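Local coordinates for IroE protein (Escherichia coli, PDB 2GZS) that hydrolyses the trilactone of enterobactin and its glucosylated salmochelin forms, preferring the iron-free siderophores and usually cutting once to give linear trimers, at residues D93-A98 with H148-L153; N119-L124 with G152-D157. All blocks are in the same frame, centred on the assembly; numbering follows the deposited sequence.

Contact 1: residues D93-A98 with H148-L153. With DFP (diisopropyl phosphonate), chain B.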
ATOM      1  N   ASP A  93     -10.399  -8.188   3.875  1.00  8.65           N
ATOM      2  CA  ASP A  93      -9.140  -8.468   3.160  1.00  8.09           C
ATOM      3  C   ASP A  93      -7.900  -7.916   3.759  1.00  7.60           C
ATOM      4  O   ASP A  93      -6.788  -8.434   3.577  1.00  8.92           O
ATOM      5  CB  ASP A  93      -9.256  -7.876   1.745  1.00  8.58           C
ATOM      6  CG  ASP A  93     -10.146  -8.616   0.783  1.00 10.67           C
ATOM      7  OD1 ASP A  93     -10.359  -9.838   1.012  1.00 11.63           O
ATOM      8  OD2 ASP A  93     -10.636  -8.026  -0.192  1.00 10.27           O
ATOM      9  N   TYR A  94      -8.032  -6.755   4.509  1.00  8.48           N
ATOM     10  CA  TYR A  94      -6.832  -6.047   4.945  1.00  8.26           C
ATOM     11  C   TYR A  94      -6.379  -6.378   6.340  1.00  9.21           C
ATOM     12  O   TYR A  94      -5.285  -5.953   6.787  1.00 11.51           O
ATOM     13  CB  TYR A  94      -7.035  -4.520   4.845  1.00  8.83           C
ATOM     14  CG  TYR A  94      -7.310  -3.996   3.438  1.00  8.53           C
ATOM     15  CD1 TYR A  94      -7.267  -4.775   2.294  1.00  9.10           C
ATOM     16  CD2 TYR A  94      -7.619  -2.639   3.312  1.00 10.16           C
ATOM     17  CE1 TYR A  94      -7.533  -4.229   1.020  1.00  9.69           C
ATOM     18  CE2 TYR A  94      -7.889  -2.083   2.067  1.00 10.79           C
ATOM     19  CZ  TYR A  94      -7.842  -2.891   0.940  1.00  9.81           C
ATOM     20  OH  TYR A  94      -8.117  -2.337  -0.306  1.00 10.21           O
ATOM     21  N   THR A  95      -7.215  -7.167   7.042  1.00  9.78           N
ATOM     22  CA  THR A  95      -6.896  -7.346   8.448  1.00 10.62           C
ATOM     23  C   THR A  95      -6.343  -8.728   8.803  1.00  9.93           C
ATOM     24  O   THR A  95      -6.802  -9.745   8.280  1.00 11.56           O
ATOM     25  CB  THR A  95      -8.160  -7.146   9.331  1.00 14.25           C
ATOM     26  OG1 THR A  95      -9.198  -8.005   8.820  1.00 13.25           O
ATOM     27  CG2 THR A  95      -8.604  -5.692   9.365  1.00 14.63           C
ATOM     28  N   PRO A  96      -5.376  -8.805   9.714  1.00 14.39           N
ATOM     29  CA  PRO A  96      -4.837 -10.089  10.206  1.00 16.45           C
ATOM     30  C   PRO A  96      -5.751 -10.565  11.344  1.00 19.02           C
ATOM     31  O   PRO A  96      -6.610  -9.789  11.842  1.00 21.37           O
ATOM     32  CB  PRO A  96      -3.458  -9.700  10.776  1.00 19.01           C
ATOM     33  CG  PRO A  96      -3.728  -8.343  11.329  1.00 22.99           C
ATOM     34  CD  PRO A  96      -4.694  -7.652  10.370  1.00 17.94           C
ATOM     35  N   ALA A  97      -5.577 -11.771  11.825  1.00 24.85           N
ATOM     36  CA  ALA A  97      -6.321 -12.302  12.964  1.00 25.36           C
ATOM     37  C   ALA A  97      -6.488 -11.404  14.177  1.00 28.17           C
ATOM     38  O   ALA A  97      -7.618 -11.306  14.668  1.00 37.89           O
ATOM     39  CB  ALA A  97      -5.543 -13.538  13.451  1.00 35.31           C
ATOM     40  N   ALA A  98      -5.398 -10.823  14.617  1.00 26.43           N
ATOM     41  CA  ALA A  98      -5.221 -10.022  15.824  1.00 25.73           C
ATOM     42  C   ALA A  98      -6.203  -8.865  15.879  1.00 34.89           C
ATOM     43  O   ALA A  98      -6.623  -8.441  16.962  1.00 33.42           O
ATOM     44  CB  ALA A  98      -3.783  -9.516  15.857  1.00 33.33           C
ATOM     45  N   HIS A 148      -3.696   2.531   3.752  1.00  7.11           N
ATOM     46  CA  HIS A 148      -4.030   3.436   4.861  1.00 10.19           C
ATOM     47  C   HIS A 148      -5.087   2.803   5.777  1.00  7.38           C
ATOM     48  O   HIS A 148      -6.026   2.220   5.313  1.00  8.72           O
ATOM     49  CB  HIS A 148      -4.603   4.748   4.246  1.00  9.75           C
ATOM     50  CG  HIS A 148      -5.118   5.760   5.241  1.00 12.82           C
ATOM     51  ND1 HIS A 148      -6.455   5.801   5.588  1.00 12.56           N
ATOM     52  CD2 HIS A 148      -4.472   6.727   5.925  1.00 14.63           C
ATOM     53  CE1 HIS A 148      -6.584   6.795   6.463  1.00 11.77           C
ATOM     54  NE2 HIS A 148      -5.438   7.387   6.713  1.00 13.46           N
ATOM     55  N   SER A 149      -4.825   3.051   7.068  1.00  9.43           N
ATOM     56  CA  SER A 149      -5.832   2.635   8.105  1.00 10.80           C
ATOM     57  C   SER A 149      -5.879   1.107   8.126  1.00  9.73           C
ATOM     58  O   SER A 149      -4.803   0.553   8.387  1.00 10.24           O
ATOM     59  CB  SER A 149      -7.151   3.371   7.871  1.00 10.73           C
ATOM     60  OG  SER A 149      -7.971   3.125   9.099  1.00 11.56           O
ATOM     61  N   TYR A 150      -7.008   0.432   7.845  1.00  8.23           N
ATOM     62  CA  TYR A 150      -6.870  -1.024   7.707  1.00  9.38           C
ATOM     63  C   TYR A 150      -5.828  -1.375   6.646  1.00  9.72           C
ATOM     64  O   TYR A 150      -5.120  -2.372   6.798  1.00  8.80           O
ATOM     65  CB  TYR A 150      -8.211  -1.655   7.348  1.00 10.08           C
ATOM     66  CG  TYR A 150      -9.250  -1.872   8.456  1.00  9.67           C
ATOM     67  CD1 TYR A 150      -8.785  -2.127   9.746  1.00 11.14           C
ATOM     68  CD2 TYR A 150     -10.582  -1.831   8.153  1.00 11.59           C
ATOM     69  CE1 TYR A 150      -9.749  -2.322  10.730  1.00 15.96           C
ATOM     70  CE2 TYR A 150     -11.554  -2.048   9.141  1.00 12.54           C
ATOM     71  CZ  TYR A 150     -11.072  -2.279  10.402  1.00 15.71           C
ATOM     72  OH  TYR A 150     -11.987  -2.516  11.416  1.00 18.57           O
ATOM     73  N   GLY A 151      -5.727  -0.559   5.602  1.00  8.30           N
ATOM     74  CA  GLY A 151      -4.695  -0.823   4.578  1.00  9.63           C
ATOM     75  C   GLY A 151      -3.321  -0.716   5.196  1.00  9.60           C
ATOM     76  O   GLY A 151      -2.395  -1.436   4.807  1.00  8.74           O
ATOM     77  N   GLY A 152      -3.108   0.151   6.205  1.00  9.39           N
ATOM     78  CA  GLY A 152      -1.801   0.258   6.842  1.00  8.66           C
ATOM     79  C   GLY A 152      -1.469  -0.991   7.666  1.00  9.14           C
ATOM     80  O   GLY A 152      -0.302  -1.414   7.736  1.00 10.06           O
ATOM     81  N   LEU A 153      -2.518  -1.594   8.276  1.00  8.81           N
ATOM     82  CA  LEU A 153      -2.294  -2.870   8.949  1.00 10.20           C
ATOM     83  C   LEU A 153      -1.862  -3.974   7.954  1.00  8.21           C
ATOM     84  O   LEU A 153      -0.941  -4.756   8.265  1.00  9.84           O
ATOM     85  CB  LEU A 153      -3.566  -3.407   9.665  1.00  8.66           C
ATOM     86  CG  LEU A 153      -4.083  -2.388  10.700  1.00 13.41           C
ATOM     87  CD1 LEU A 153      -5.365  -2.961  11.331  1.00 14.53           C
ATOM     88  CD2 LEU A 153      -3.011  -2.114  11.754  1.00 14.22           C
TER
HETATM   89  C1  DFP B1189     -10.197   5.379   9.119  1.00 23.69           C
HETATM   90  C2  DFP B1189     -11.621   5.442   9.678  1.00 27.12           C
HETATM   91  C3  DFP B1189      -9.897   6.516   8.154  1.00 29.44           C
HETATM   92  C1' DFP B1189     -10.009   1.210  10.859  1.00 18.54           C
HETATM   93  C2' DFP B1189      -8.683   1.052  11.545  1.00 26.22           C
HETATM   94  C3' DFP B1189     -11.109   1.290  11.969  1.00 29.73           C
HETATM   95  P   DFP B1189      -9.458   2.805   8.800  1.00 13.37           P
HETATM   96  O1P DFP B1189     -10.161   4.129   8.360  1.00 17.13           O
HETATM   97  O2P DFP B1189     -10.056   2.463  10.220  1.00 14.24           O
HETATM   98  O3P DFP B1189      -9.643   1.674   7.801  1.00 12.17           O
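Thr95 and Tyr150 meet where the loop after helix 87-93 passes over the nucleophile elbow of this alpha/beta-hydrolase fold, the turn from strand 143-148 into helix 150-161 that carries Ser149. Thr95 places its methyl CG2 anti to its own carbonyl carbon and OG1 at chi1 53°, between backbone N and carbonyl. The hydroxyl thus faces back to Ala91 O and Gly115 N, while CG2 sits over the face of the Tyr150 ring, 3.9 Å from its centroid, in a CH-pi contact displaced toward the rim. The opposite face of the ring lies against the inhibitor: DFP C1' stands over its centre, 3.5 Å from Tyr150 CE1. The phenol is therefore sandwiched between the threonine methyl and an isopropyl group, and Leu153 CD1 abuts its edge in plane. Tyr94 turns CB toward the first turn of the helix, 3.5 Å from Tyr150 O. With CG beside the backbone N (chi1 -61°), its ring sets CD2 3.6 Å from Gly151 N and then leads away from the elbow, so that OH bonds to Asp50 N. Further along the loop, Pro96 CD rests loosely on Leu153 CB at 4.4 Å. Ser149, an active-site residue at the N-cap position, has its OG covalently joined to DFP P, and Arg90 also bonds the phosphonate. Beside that serine, the backbone supplies an oxyanion-hole type of donor: Tyr150 N reaches DFP O3P at 2.9 Å, with a nearly straight N-H...O angle of 171°.

Contact 2: residues N119-L124 with G152-D157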
ATOM      1  N   ASN A 119      -5.195 -14.508   2.785  1.00 10.45           N
ATOM      2  CA  ASN A 119      -5.781 -14.921   1.490  1.00 11.34           C
ATOM      3  C   ASN A 119      -5.738 -13.776   0.497  1.00 13.66           C
ATOM      4  O   ASN A 119      -5.559 -14.050  -0.695  1.00 12.26           O
ATOM      5  CB  ASN A 119      -7.242 -15.346   1.657  1.00 13.63           C
ATOM      6  CG  ASN A 119      -7.505 -16.436   2.687  1.00 21.86           C
ATOM      7  OD1 ASN A 119      -8.267 -16.198   3.615  1.00 40.43           O
ATOM      8  ND2 ASN A 119      -6.910 -17.583   2.508  1.00 25.52           N
ATOM      9  N   PHE A 120      -5.878 -12.529   0.988  1.00 10.54           N
ATOM     10  CA  PHE A 120      -5.809 -11.387   0.050  1.00  9.16           C
ATOM     11  C   PHE A 120      -4.356 -11.262  -0.423  1.00 11.05           C
ATOM     12  O   PHE A 120      -4.170 -10.983  -1.634  1.00 10.67           O
ATOM     13  CB  PHE A 120      -6.294 -10.136   0.773  1.00  8.54           C
ATOM     14  CG  PHE A 120      -6.162  -8.881  -0.117  1.00 10.93           C
ATOM     15  CD1 PHE A 120      -6.823  -8.795  -1.334  1.00  9.85           C
ATOM     16  CD2 PHE A 120      -5.345  -7.837   0.328  1.00 10.82           C
ATOM     17  CE1 PHE A 120      -6.691  -7.639  -2.124  1.00 11.30           C
ATOM     18  CE2 PHE A 120      -5.196  -6.720  -0.501  1.00 11.00           C
ATOM     19  CZ  PHE A 120      -5.837  -6.620  -1.729  1.00 10.16           C
ATOM     20  N   ARG A 121      -3.370 -11.451   0.415  1.00  9.11           N
ATOM     21  CA  ARG A 121      -1.969 -11.383  -0.028  1.00  9.02           C
ATOM     22  C   ARG A 121      -1.729 -12.483  -1.061  1.00 13.05           C
ATOM     23  O   ARG A 121      -0.996 -12.205  -2.015  1.00 12.20           O
ATOM     24  CB  ARG A 121      -1.013 -11.470   1.147  1.00 12.68           C
ATOM     25  CG  ARG A 121       0.445 -11.216   0.667  1.00 16.71           C
ATOM     26  CD  ARG A 121       1.351 -10.746   1.831  1.00 23.65           C
ATOM     27  NE  ARG A 121       0.981 -11.453   3.013  1.00 26.39           N
ATOM     28  CZ  ARG A 121       0.333 -11.049   4.118  1.00 17.61           C
ATOM     29  NH1 ARG A 121       0.139 -12.028   5.003  1.00 19.39           N
ATOM     30  NH2 ARG A 121      -0.111  -9.832   4.379  1.00 16.23           N
ATOM     31  N   GLN A 122      -2.267 -13.697  -0.902  1.00 11.34           N
ATOM     32  CA  GLN A 122      -2.029 -14.725  -1.938  1.00 14.22           C
ATOM     33  C   GLN A 122      -2.654 -14.271  -3.215  1.00 11.61           C
ATOM     34  O   GLN A 122      -2.070 -14.433  -4.306  1.00 12.38           O
ATOM     35  CB  GLN A 122      -2.698 -16.026  -1.419  1.00 15.61           C
ATOM     36  CG  GLN A 122      -2.835 -17.091  -2.508  1.00 26.48           C
ATOM     37  CD  GLN A 122      -2.060 -18.357  -2.184  1.00 48.25           C
ATOM     38  OE1 GLN A 122      -1.741 -19.128  -3.101  1.00 35.51           O
ATOM     39  NE2 GLN A 122      -1.821 -18.480  -0.872  1.00 35.96           N
ATOM     40  N   LEU A 123      -3.840 -13.710  -3.230  1.00 10.17           N
ATOM     41  CA  LEU A 123      -4.482 -13.204  -4.428  1.00 10.26           C
ATOM     42  C   LEU A 123      -3.565 -12.148  -5.063  1.00 11.51           C
ATOM     43  O   LEU A 123      -3.284 -12.109  -6.283  1.00 10.60           O
ATOM     44  CB  LEU A 123      -5.839 -12.565  -4.110  1.00  8.80           C
ATOM     45  CG  LEU A 123      -6.401 -11.667  -5.198  1.00 13.40           C
ATOM     46  CD1 LEU A 123      -6.838 -12.520  -6.385  1.00 20.58           C
ATOM     47  CD2 LEU A 123      -7.609 -10.867  -4.709  1.00 20.94           C
ATOM     48  N   LEU A 124      -3.110 -11.201  -4.242  1.00 10.16           N
ATOM     49  CA  LEU A 124      -2.324 -10.054  -4.759  1.00  9.48           C
ATOM     50  C   LEU A 124      -1.029 -10.527  -5.353  1.00 12.31           C
ATOM     51  O   LEU A 124      -0.694 -10.067  -6.475  1.00 12.08           O
ATOM     52  CB  LEU A 124      -2.119  -9.077  -3.589  1.00 12.34           C
ATOM     53  CG  LEU A 124      -1.297  -7.807  -3.914  1.00 12.66           C
ATOM     54  CD1 LEU A 124      -1.998  -6.970  -4.982  1.00 11.98           C
ATOM     55  CD2 LEU A 124      -1.063  -7.021  -2.632  1.00 16.17           C
ATOM     56  N   GLY A 152      -3.108   0.151   6.205  1.00  9.39           N
ATOM     57  CA  GLY A 152      -1.801   0.258   6.842  1.00  8.66           C
ATOM     58  C   GLY A 152      -1.469  -0.991   7.666  1.00  9.14           C
ATOM     59  O   GLY A 152      -0.302  -1.414   7.736  1.00 10.06           O
ATOM     60  N   LEU A 153      -2.518  -1.594   8.276  1.00  8.81           N
ATOM     61  CA  LEU A 153      -2.294  -2.870   8.949  1.00 10.20           C
ATOM     62  C   LEU A 153      -1.862  -3.974   7.954  1.00  8.21           C
ATOM     63  O   LEU A 153      -0.941  -4.756   8.265  1.00  9.84           O
ATOM     64  CB  LEU A 153      -3.566  -3.407   9.665  1.00  8.66           C
ATOM     65  CG  LEU A 153      -4.083  -2.388  10.700  1.00 13.41           C
ATOM     66  CD1 LEU A 153      -5.365  -2.961  11.331  1.00 14.53           C
ATOM     67  CD2 LEU A 153      -3.011  -2.114  11.754  1.00 14.22           C
ATOM     68  N   PHE A 154      -2.538  -3.961   6.814  1.00  8.18           N
ATOM     69  CA  PHE A 154      -2.202  -4.957   5.790  1.00  8.79           C
ATOM     70  C   PHE A 154      -0.742  -4.805   5.380  1.00 10.32           C
ATOM     71  O   PHE A 154      -0.038  -5.799   5.169  1.00  8.48           O
ATOM     72  CB  PHE A 154      -3.089  -4.788   4.539  1.00  8.72           C
ATOM     73  CG  PHE A 154      -2.739  -5.847   3.506  1.00  8.60           C
ATOM     74  CD1 PHE A 154      -3.160  -7.165   3.653  1.00  9.78           C
ATOM     75  CD2 PHE A 154      -1.962  -5.500   2.397  1.00 10.67           C
ATOM     76  CE1 PHE A 154      -2.765  -8.126   2.719  1.00  9.97           C
ATOM     77  CE2 PHE A 154      -1.551  -6.451   1.450  1.00 11.29           C
ATOM     78  CZ  PHE A 154      -1.995  -7.746   1.624  1.00 11.12           C
ATOM     79  N   VAL A 155      -0.268  -3.534   5.256  1.00  8.66           N
ATOM     80  CA  VAL A 155       1.148  -3.376   4.857  1.00  8.72           C
ATOM     81  C   VAL A 155       2.111  -3.913   5.874  1.00  8.57           C
ATOM     82  O   VAL A 155       3.104  -4.563   5.585  1.00 10.07           O
ATOM     83  CB  VAL A 155       1.427  -1.889   4.589  1.00  9.09           C
ATOM     84  CG1 VAL A 155       2.902  -1.586   4.323  1.00 10.35           C
ATOM     85  CG2 VAL A 155       0.621  -1.426   3.379  1.00  9.92           C
ATOM     86  N   LEU A 156       1.835  -3.678   7.183  1.00 10.51           N
ATOM     87  CA  LEU A 156       2.692  -4.252   8.257  1.00 12.20           C
ATOM     88  C   LEU A 156       2.667  -5.784   8.220  1.00  7.66           C
ATOM     89  O   LEU A 156       3.726  -6.429   8.314  1.00 10.06           O
ATOM     90  CB  LEU A 156       2.247  -3.777   9.640  1.00 11.65           C
ATOM     91  CG  LEU A 156       2.436  -2.288   9.930  1.00 12.62           C
ATOM     92  CD1 LEU A 156       1.871  -1.922  11.316  1.00 15.20           C
ATOM     93  CD2 LEU A 156       3.899  -1.874   9.809  1.00 13.94           C
ATOM     94  N   ASP A 157       1.493  -6.349   8.072  1.00  7.58           N
ATOM     95  CA  ASP A 157       1.289  -7.792   7.979  1.00 10.02           C
ATOM     96  C   ASP A 157       2.127  -8.359   6.822  1.00 11.94           C
ATOM     97  O   ASP A 157       2.748  -9.441   6.930  1.00 11.58           O
ATOM     98  CB  ASP A 157      -0.196  -8.114   7.884  1.00 11.14           C
ATOM     99  CG  ASP A 157      -0.517  -9.601   7.934  1.00 16.70           C
ATOM    100  OD1 ASP A 157      -0.147 -10.217   8.985  1.00 18.26           O
ATOM    101  OD2 ASP A 157      -1.107 -10.217   7.023  1.00 15.97           O
TER
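Phe120 points the edge of its ring at the face of Phe154, an edge-to-face pair at the crossing of helices 117-132 and 150-161, which pack on the central sheet of the alpha/beta-hydrolase fold. The centroids are 5.1 Å apart and the planes meet at 61°; Phe120 CD2 makes the closest approach, 3.5 Å from Phe154 CE1. The short helical segments cross at -76° with axes 11.5 Å apart, a gap spanned by long side chains. Phe154 bridges it with CG anti to the backbone N, carrying its ring away from its own helix until CE2 meets Leu124 CD2 at 4.2 Å. Arg121 crosses Phe154 obliquely: CB packs on Phe154 CZ, and a bend at chi3 brings the guanidinium near the ring, their planes only 25° apart, and on to Asp157. Both terminal nitrogens grip one oxygen in a buried salt bridge, approaching Asp157 OD2 from the same face, above the carboxylate plane. Ser117 OG also bonds OD2, and Arg185 pairs with OD1, so two arginines would probably favour the ionised carboxylate. An alanine in place of Arg121 would probably leave Asp157 OD2 without its charged partner and open a gap beside Phe154 CE1 where the guanidinium lay. The bonds to OD2 measure 3.0 Å from Arg121 NH1 and 2.9 Å from Arg121 NH2.

How the contacts relate
From the N terminus, the chain leaves helix 87-93 through residues 93-98, turns into helix 117-132, passes through strand 143-148 and enters helix 150-161, where both contacts end. Contact 1 closes the longer loop; contact 2, with 27 residues between its segments, starts inside that loop and closes on the same helix, its second segment overlapping that of contact 1 at Gly152 and Leu153 and running one turn further. The loop covers the start of helix 150-161 beside the inhibitor, and helix 117-132 crosses its next turns. With centres about 7 Å apart, the contacts also touch directly. Tyr94 CE1 meets Phe120 CE2 at 3.7 Å, and Tyr94 O lies 3.4 Å from Phe154 CB, joining the active-site elbow to the helix crossing.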